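Local atomic coordinates of aspartate-semialdehyde dehydrogenase (Candida albicans, PDB entry 3HSK), a protein that catalyses the NADPH-dependent reductive dephosphorylation of 4-phospho-L-aspartate to L-aspartate semialdehyde, the second step in making the aspartate family of amino acids. Residues A22-A27 against V96-L101; I47-A52 against V81-K86. All blocks are in the same frame, centred on the assembly; numbering follows the deposited sequence.

In the fold
Both contacts belong to the parallel sheet of the NADP-binding domain, a Rossmann-type fold, and both end at the cofactor. Contact 1 joins two central strands, 20-25 and 96-99, and is buried almost throughout; contact 2 attaches the short outermost strand 83-84 to strand 45-52, and the chain of Glu84 already faces solvent. Strands 20-25 and 45-52 are neighbours, so the two contacts meet: Val24 O lies 2.7 Å from Gly51 N, and Leu25 CD2 packs 3.7 Å from Cys85 SG. Four backbone bonds and aliphatic packing make contact 1, whereas contact 2 has two backbone bonds, a sulfur against a peptide and little apolar contact.

Contact 1: residues A22-A27 against V96-L101; sequences AGVLGA and VVFSGL. With NAP (NADP nicotinamide-adenine-dinucleotide phosphate), chain C.
The ring of Phe98 meets strand 22-25 by its edge: Ala22 CB lies in the ring plane, 3.7 Å from Phe98 CE2, and Gly23 O is near that plane too, 3.3 Å from Phe98 CD2. Val24 CG2 approaches the ring obliquely, and beyond the two segments the ring of Phe35 meets that of Phe98 with the planes at about 30°. Phe98 CG stands beside its own backbone N (chi1 -52°), which swings the ring back along the sheet toward Ala22.

These are adjacent parallel strands at the centre of a Rossmann-type sheet, with Gly26 starting the glycine-containing turn that receives NADP. Gly23 N donates to Val96 O in the carbonyl plane, and Leu25 N gives an almost straight bond to Phe98 O. Phe98 N instead reaches Gly23 O from above the carbonyl plane, with a more bent N-H (148°). Gly100 N, just past the strand end, closes the series on Leu25 O.

Ala22, Val24 and Phe98 occupy one face, with Val24 and Phe98 packed against helix 30-39. On the other, Leu25 crosses Val97, with Leu25 CD1 3.6 Å from Val97 CG1, and both side chains touch Phe113 of helix 103-115. Leu101 CD1 lies 3.8 Å from Leu25 CB, extending this apolar layer to the cofactor. Ser99, on the same face, hydrogen-bonds through OG to Glu110, and its OG also receives a weak bond from Leu101 N.

At the C-terminal ends of the strands the two loops border the adenosine half of NADP. Gly26, whose phi is positive, brings its carbonyl carbon beside the ribose oxygen O3B, while the other methyl of Leu101, CD2, lies 3.5 Å from adenine atom N3A.

Contact 2: residues I47-A52 against V81-K86; sequences IHALGA and VVQECK. With NAP (NADP nicotinamide-adenine-dinucleotide phosphate), chain C.
Two backbone hydrogen bonds join Leu50-Ala52 to Gln83, adding a short, weakly bonded parallel strand to the outer margin of the Rossmann-type sheet. Gln83 N donates to Leu50 O at 2.8 Å, tilted from the carbonyl plane, and Ala52 N reaches Gln83 O at 3.1 Å, almost in line with the C=O bond. Gln83 O also takes a CA-H...O contact from Gly51 CA, at 3.3 Å. The pairing is brief, and the end-to-end directions of the touching parts differ by 67°.

Apolar contact is slight. Val82 CG1, set opposite its backbone N by a chi1 of -178°, lies 3.7 Å from Ala52 CB and equally close to Ala52 N, and so covers the start of the Ala52 backbone from one side. Val82 also touches Tyr61 and Ala64 of helix 61-64; Leu50 shares Tyr61 and packs on Val24 and Ile36 as well.

Sulfur packing comes from Cys85, the centre of an inverse gamma turn. With its SG beside the backbone N (chi1 -66°), the thiol lies over the Gly51-Ala52 peptide, 3.4 Å from Gly51 C. It sits on the glycine side of that peptide, where Gly51 has no side chain.

Charged and polar side chains lie toward the outside. Glu84 points away from strand 47-52, and its OE2 forms a long salt bridge with Lys86 NZ. Gln83 NE2 makes a weak hydrogen bond to the backbone of Glu88.

Cofactor contacts complete the arrangement at the C-terminal end of strand 45-52, beside Ser53 and Ser56, which hydrogen-bond NADP. Cys85 SG borders adenine atom C2A at 3.9 Å, and Ala52 CB rests 3.4 Å from O2B, the oxygen linking the ribose to its 2'-phosphate.

Contact 1: residues A22-A27 against V96-L101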
loop_
_atom_site.group_PDB
_atom_site.type_symbol
_atom_site.label_atom_id
_atom_site.label_comp_id
_atom_site.label_asym_id
_atom_site.label_seq_id
_atom_site.Cartn_x
_atom_site.Cartn_y
_atom_site.Cartn_z
ATOM N N ALA A 22 32.071 -22.483 -7.606
ATOM C CA ALA A 22 30.701 -22.050 -7.887
ATOM C C ALA A 22 30.410 -21.817 -9.366
ATOM O O ALA A 22 31.194 -21.187 -10.079
ATOM C CB ALA A 22 30.354 -20.805 -7.074
ATOM N N GLY A 23 29.273 -22.344 -9.809
ATOM C CA GLY A 23 28.750 -22.080 -11.143
ATOM C C GLY A 23 27.551 -21.154 -11.081
ATOM O O GLY A 23 26.883 -21.054 -10.045
ATOM N N VAL A 24 27.290 -20.466 -12.190
ATOM C CA VAL A 24 26.127 -19.589 -12.317
ATOM C C VAL A 24 25.429 -19.825 -13.654
ATOM O O VAL A 24 26.017 -19.606 -14.717
ATOM C CB VAL A 24 26.489 -18.077 -12.188
ATOM C CG1 VAL A 24 25.222 -17.219 -12.216
ATOM C CG2 VAL A 24 27.290 -17.798 -10.912
ATOM N N LEU A 25 24.183 -20.284 -13.585
ATOM C CA LEU A 25 23.344 -20.472 -14.761
ATOM C C LEU A 25 22.496 -19.227 -14.969
ATOM O O LEU A 25 22.023 -18.621 -14.005
ATOM C CB LEU A 25 22.449 -21.699 -14.588
ATOM C CG LEU A 25 23.140 -23.066 -14.514
ATOM C CD1 LEU A 25 22.174 -24.142 -14.052
ATOM C CD2 LEU A 25 23.753 -23.427 -15.863
ATOM N N GLY A 26 22.301 -18.852 -16.230
ATOM C CA GLY A 26 21.623 -17.609 -16.568
ATOM C C GLY A 26 22.439 -16.427 -16.079
ATOM O O GLY A 26 21.891 -15.464 -15.537
ATOM N N ALA A 27 23.751 -16.509 -16.291
ATOM C CA ALA A 27 24.719 -15.582 -15.706
ATOM C C ALA A 27 24.616 -14.155 -16.230
ATOM O O ALA A 27 24.956 -13.209 -15.520
ATOM C CB ALA A 27 26.134 -16.112 -15.898
ATOM N N VAL A 96 28.638 -26.083 -6.105
ATOM C CA VAL A 96 27.322 -25.439 -6.020
ATOM C C VAL A 96 27.043 -24.625 -7.287
ATOM O O VAL A 96 27.929 -23.939 -7.801
ATOM C CB VAL A 96 27.182 -24.554 -4.744
ATOM C CG1 VAL A 96 28.047 -23.291 -4.826
ATOM C CG2 VAL A 96 25.718 -24.204 -4.488
ATOM N N VAL A 97 25.814 -24.717 -7.789
ATOM C CA VAL A 97 25.435 -24.035 -9.023
ATOM C C VAL A 97 24.217 -23.136 -8.818
ATOM O O VAL A 97 23.089 -23.621 -8.694
ATOM C CB VAL A 97 25.170 -25.041 -10.179
ATOM C CG1 VAL A 97 24.688 -24.318 -11.430
ATOM C CG2 VAL A 97 26.425 -25.857 -10.488
ATOM N N PHE A 98 24.457 -21.828 -8.801
ATOM C CA PHE A 98 23.391 -20.839 -8.663
ATOM C C PHE A 98 22.667 -20.654 -9.988
ATOM O O PHE A 98 23.267 -20.817 -11.044
ATOM C CB PHE A 98 23.955 -19.505 -8.169
ATOM C CG PHE A 98 24.804 -19.629 -6.936
ATOM C CD1 PHE A 98 24.222 -19.641 -5.669
ATOM C CD2 PHE A 98 26.190 -19.751 -7.039
ATOM C CE1 PHE A 98 25.007 -19.759 -4.526
ATOM C CE2 PHE A 98 26.984 -19.881 -5.900
ATOM C CZ PHE A 98 26.392 -19.877 -4.643
ATOM N N SER A 99 21.379 -20.324 -9.941
ATOM C CA SER A 99 20.609 -20.168 -11.175
ATOM C C SER A 99 19.663 -18.966 -11.182
ATOM O O SER A 99 18.761 -18.850 -10.341
ATOM C CB SER A 99 19.853 -21.460 -11.512
ATOM O OG SER A 99 18.901 -21.258 -12.541
ATOM N N GLY A 100 19.891 -18.073 -12.143
ATOM C CA GLY A 100 18.977 -16.971 -12.438
ATOM C C GLY A 100 18.416 -17.117 -13.840
ATOM O O GLY A 100 18.155 -16.129 -14.521
ATOM N N LEU A 101 18.242 -18.366 -14.263
ATOM C CA LEU A 101 17.700 -18.697 -15.578
ATOM C C LEU A 101 16.257 -18.256 -15.753
ATOM O O LEU A 101 15.469 -18.271 -14.802
ATOM C CB LEU A 101 17.782 -20.204 -15.825
ATOM C CG LEU A 101 19.097 -20.802 -16.316
ATOM C CD1 LEU A 101 19.070 -22.301 -16.099
ATOM C CD2 LEU A 101 19.355 -20.474 -17.789
HETATM P PA NAP C . 16.456 -13.451 -19.534
HETATM O O1A NAP C . 17.603 -12.664 -20.044
HETATM O O2A NAP C . 15.480 -13.730 -20.616
HETATM O O5B NAP C . 16.974 -14.824 -18.878
HETATM C C5B NAP C . 17.839 -14.809 -17.767
HETATM C C4B NAP C . 19.071 -15.627 -18.112
HETATM O O4B NAP C . 18.677 -16.826 -18.759
HETATM C C3B NAP C . 19.991 -14.876 -19.064
HETATM O O3B NAP C . 21.311 -14.904 -18.579
HETATM C C2B NAP C . 19.880 -15.643 -20.366
HETATM O O2B NAP C . 21.085 -15.670 -21.092
HETATM C C1B NAP C . 19.460 -17.034 -19.918
HETATM N N9A NAP C . 18.724 -17.730 -20.991
HETATM C C8A NAP C . 17.631 -17.279 -21.687
HETATM N N7A NAP C . 17.276 -18.222 -22.586
HETATM C C5A NAP C . 18.127 -19.267 -22.479
HETATM C C6A NAP C . 18.224 -20.485 -23.152
HETATM N N6A NAP C . 17.360 -20.794 -24.114
HETATM N N1A NAP C . 19.228 -21.379 -22.814
HETATM C C2A NAP C . 20.129 -21.066 -21.810
HETATM N N3A NAP C . 20.026 -19.853 -21.154
HETATM C C4A NAP C . 19.046 -18.970 -21.479
HETATM O O3 NAP C . 15.747 -12.688 -18.305
HETATM P PN NAP C . 16.179 -11.393 -17.445
HETATM O O1N NAP C . 14.972 -10.915 -16.727
HETATM O O2N NAP C . 17.406 -11.696 -16.672
HETATM O O5D NAP C . 16.546 -10.312 -18.584
HETATM C C5D NAP C . 16.745 -8.955 -18.246
HETATM C C4D NAP C . 15.557 -8.063 -18.624
HETATM O O4D NAP C . 16.027 -6.982 -19.418
HETATM C C3D NAP C . 14.449 -8.758 -19.415
HETATM O O3D NAP C . 13.333 -9.056 -18.603
HETATM C C2D NAP C . 14.093 -7.787 -20.528
HETATM O O2D NAP C . 12.939 -7.041 -20.200
HETATM C C1D NAP C . 15.291 -6.847 -20.625
HETATM N N1N NAP C . 16.132 -7.157 -21.812
HETATM C C2N NAP C . 16.103 -6.292 -22.879
HETATM C C3N NAP C . 16.878 -6.532 -24.019
HETATM C C7N NAP C . 17.081 -5.431 -25.027
HETATM O O7N NAP C . 17.509 -5.753 -26.336
HETATM N N7N NAP C . 16.852 -4.166 -24.663
HETATM C C4N NAP C . 17.686 -7.672 -24.069
HETATM C C5N NAP C . 17.715 -8.550 -22.985
HETATM C C6N NAP C . 16.934 -8.278 -21.863
HETATM P P2B NAP C . 21.222 -14.855 -22.477
HETATM O O1X NAP C . 22.199 -15.599 -23.348
HETATM O O2X NAP C . 21.729 -13.463 -22.192
HETATM O O3X NAP C . 19.888 -14.751 -23.178
#

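Contact 2: residues I47-A52 against V81-K86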
loop_
_atom_site.group_PDB
_atom_site.type_symbol
_atom_site.label_atom_id
_atom_site.label_comp_id
_atom_site.label_asym_id
_atom_site.label_seq_id
_atom_site.Cartn_x
_atom_site.Cartn_y
_atom_site.Cartn_z
ATOM N N ILE A 47 34.383 -18.467 -8.512
ATOM C CA ILE A 47 33.579 -18.476 -9.731
ATOM C C ILE A 47 34.293 -19.313 -10.792
ATOM O O ILE A 47 35.340 -18.925 -11.311
ATOM C CB ILE A 47 33.276 -17.045 -10.239
ATOM C CG1 ILE A 47 32.521 -16.249 -9.161
ATOM C CG2 ILE A 47 32.463 -17.098 -11.530
ATOM C CD1 ILE A 47 32.603 -14.737 -9.293
ATOM N N HIS A 48 33.714 -20.469 -11.094
ATOM C CA HIS A 48 34.378 -21.485 -11.903
ATOM C C HIS A 48 33.737 -21.679 -13.276
ATOM O O HIS A 48 34.435 -21.952 -14.251
ATOM C CB HIS A 48 34.406 -22.816 -11.140
ATOM C CG HIS A 48 35.391 -23.800 -11.681
ATOM N ND1 HIS A 48 35.011 -24.925 -12.381
ATOM C CD2 HIS A 48 36.744 -23.826 -11.632
ATOM C CE1 HIS A 48 36.087 -25.604 -12.736
ATOM N NE2 HIS A 48 37.152 -24.958 -12.295
ATOM N N ALA A 49 32.413 -21.551 -13.342
ATOM C CA ALA A 49 31.668 -21.737 -14.586
ATOM C C ALA A 49 30.508 -20.750 -14.693
ATOM O O ALA A 49 29.805 -20.501 -13.710
ATOM C CB ALA A 49 31.156 -23.169 -14.688
ATOM N N LEU A 50 30.321 -20.186 -15.885
ATOM C CA LEU A 50 29.183 -19.309 -16.166
ATOM C C LEU A 50 28.378 -19.829 -17.348
ATOM O O LEU A 50 28.944 -20.269 -18.345
ATOM C CB LEU A 50 29.644 -17.875 -16.441
ATOM C CG LEU A 50 30.361 -17.084 -15.339
ATOM C CD1 LEU A 50 30.604 -15.664 -15.806
ATOM C CD2 LEU A 50 29.572 -17.081 -14.029
ATOM N N GLY A 51 27.057 -19.772 -17.238
ATOM C CA GLY A 51 26.185 -20.313 -18.270
ATOM C C GLY A 51 25.099 -19.359 -18.722
ATOM O O GLY A 51 24.460 -18.699 -17.899
ATOM N N ALA A 52 24.904 -19.290 -20.039
ATOM C CA ALA A 52 23.798 -18.557 -20.654
ATOM C C ALA A 52 23.369 -19.258 -21.948
ATOM O O ALA A 52 23.763 -20.400 -22.192
ATOM C CB ALA A 52 24.190 -17.113 -20.915
ATOM N N VAL A 81 34.879 -16.947 -19.971
ATOM C CA VAL A 81 34.138 -17.323 -21.174
ATOM C C VAL A 81 32.826 -18.032 -20.834
ATOM O O VAL A 81 32.821 -19.121 -20.246
ATOM C CB VAL A 81 35.003 -18.184 -22.145
ATOM C CG1 VAL A 81 34.190 -18.624 -23.356
ATOM C CG2 VAL A 81 36.238 -17.411 -22.591
ATOM N N VAL A 82 31.723 -17.391 -21.214
ATOM C CA VAL A 82 30.381 -17.905 -20.974
ATOM C C VAL A 82 30.143 -19.198 -21.751
ATOM O O VAL A 82 30.473 -19.311 -22.937
ATOM C CB VAL A 82 29.297 -16.848 -21.293
ATOM C CG1 VAL A 82 27.902 -17.387 -21.002
ATOM C CG2 VAL A 82 29.545 -15.580 -20.491
ATOM N N GLN A 83 29.564 -20.160 -21.046
ATOM C CA GLN A 83 29.423 -21.528 -21.495
ATOM C C GLN A 83 27.946 -21.795 -21.765
ATOM O O GLN A 83 27.081 -20.987 -21.409
ATOM C CB GLN A 83 29.923 -22.434 -20.370
ATOM C CG GLN A 83 30.403 -23.812 -20.752
ATOM C CD GLN A 83 31.055 -24.519 -19.577
ATOM O OE1 GLN A 83 31.849 -23.923 -18.844
ATOM N NE2 GLN A 83 30.724 -25.794 -19.388
ATOM N N GLU A 84 27.663 -22.928 -22.398
ATOM C CA GLU A 84 26.295 -23.377 -22.608
ATOM C C GLU A 84 25.760 -23.963 -21.299
ATOM O O GLU A 84 26.525 -24.516 -20.506
ATOM C CB GLU A 84 26.265 -24.426 -23.717
ATOM C CG GLU A 84 25.269 -24.129 -24.828
ATOM C CD GLU A 84 25.652 -24.777 -26.148
ATOM O OE1 GLU A 84 26.862 -24.843 -26.461
ATOM O OE2 GLU A 84 24.744 -25.220 -26.881
ATOM N N CYS A 85 24.456 -23.848 -21.072
ATOM C CA CYS A 85 23.857 -24.346 -19.833
ATOM C C CYS A 85 23.643 -25.863 -19.846
ATOM O O CYS A 85 22.510 -26.347 -19.904
ATOM C CB CYS A 85 22.566 -23.591 -19.512
ATOM S SG CYS A 85 22.842 -21.848 -19.129
ATOM N N LYS A 86 24.751 -26.598 -19.797
ATOM C CA LYS A 86 24.743 -28.059 -19.735
ATOM C C LYS A 86 25.672 -28.538 -18.621
ATOM O O LYS A 86 26.735 -27.953 -18.413
ATOM C CB LYS A 86 25.193 -28.667 -21.064
ATOM C CG LYS A 86 24.191 -28.571 -22.196
ATOM C CD LYS A 86 24.762 -29.247 -23.436
ATOM C CE LYS A 86 24.222 -28.625 -24.710
ATOM N NZ LYS A 86 25.149 -28.866 -25.853
HETATM P PA NAP C . 16.456 -13.451 -19.534
HETATM O O1A NAP C . 17.603 -12.664 -20.044
HETATM O O2A NAP C . 15.480 -13.730 -20.616
HETATM O O5B NAP C . 16.974 -14.824 -18.878
HETATM C C5B NAP C . 17.839 -14.809 -17.767
HETATM C C4B NAP C . 19.071 -15.627 -18.112
HETATM O O4B NAP C . 18.677 -16.826 -18.759
HETATM C C3B NAP C . 19.991 -14.876 -19.064
HETATM O O3B NAP C . 21.311 -14.904 -18.579
HETATM C C2B NAP C . 19.880 -15.643 -20.366
HETATM O O2B NAP C . 21.085 -15.670 -21.092
HETATM C C1B NAP C . 19.460 -17.034 -19.918
HETATM N N9A NAP C . 18.724 -17.730 -20.991
HETATM C C8A NAP C . 17.631 -17.279 -21.687
HETATM N N7A NAP C . 17.276 -18.222 -22.586
HETATM C C5A NAP C . 18.127 -19.267 -22.479
HETATM C C6A NAP C . 18.224 -20.485 -23.152
HETATM N N6A NAP C . 17.360 -20.794 -24.114
HETATM N N1A NAP C . 19.228 -21.379 -22.814
HETATM C C2A NAP C . 20.129 -21.066 -21.810
HETATM N N3A NAP C . 20.026 -19.853 -21.154
HETATM C C4A NAP C . 19.046 -18.970 -21.479
HETATM O O3 NAP C . 15.747 -12.688 -18.305
HETATM P PN NAP C . 16.179 -11.393 -17.445
HETATM O O1N NAP C . 14.972 -10.915 -16.727
HETATM O O2N NAP C . 17.406 -11.696 -16.672
HETATM O O5D NAP C . 16.546 -10.312 -18.584
HETATM C C5D NAP C . 16.745 -8.955 -18.246
HETATM C C4D NAP C . 15.557 -8.063 -18.624
HETATM O O4D NAP C . 16.027 -6.982 -19.418
HETATM C C3D NAP C . 14.449 -8.758 -19.415
HETATM O O3D NAP C . 13.333 -9.056 -18.603
HETATM C C2D NAP C . 14.093 -7.787 -20.528
HETATM O O2D NAP C . 12.939 -7.041 -20.200
HETATM C C1D NAP C . 15.291 -6.847 -20.625
HETATM N N1N NAP C . 16.132 -7.157 -21.812
HETATM C C2N NAP C . 16.103 -6.292 -22.879
HETATM C C3N NAP C . 16.878 -6.532 -24.019
HETATM C C7N NAP C . 17.081 -5.431 -25.027
HETATM O O7N NAP C . 17.509 -5.753 -26.336
HETATM N N7N NAP C . 16.852 -4.166 -24.663
HETATM C C4N NAP C . 17.686 -7.672 -24.069
HETATM C C5N NAP C . 17.715 -8.550 -22.985
HETATM C C6N NAP C . 16.934 -8.278 -21.863
HETATM P P2B NAP C . 21.222 -14.855 -22.477
HETATM O O1X NAP C . 22.199 -15.599 -23.348
HETATM O O2X NAP C . 21.729 -13.463 -22.192
HETATM O O3X NAP C . 19.888 -14.751 -23.178
#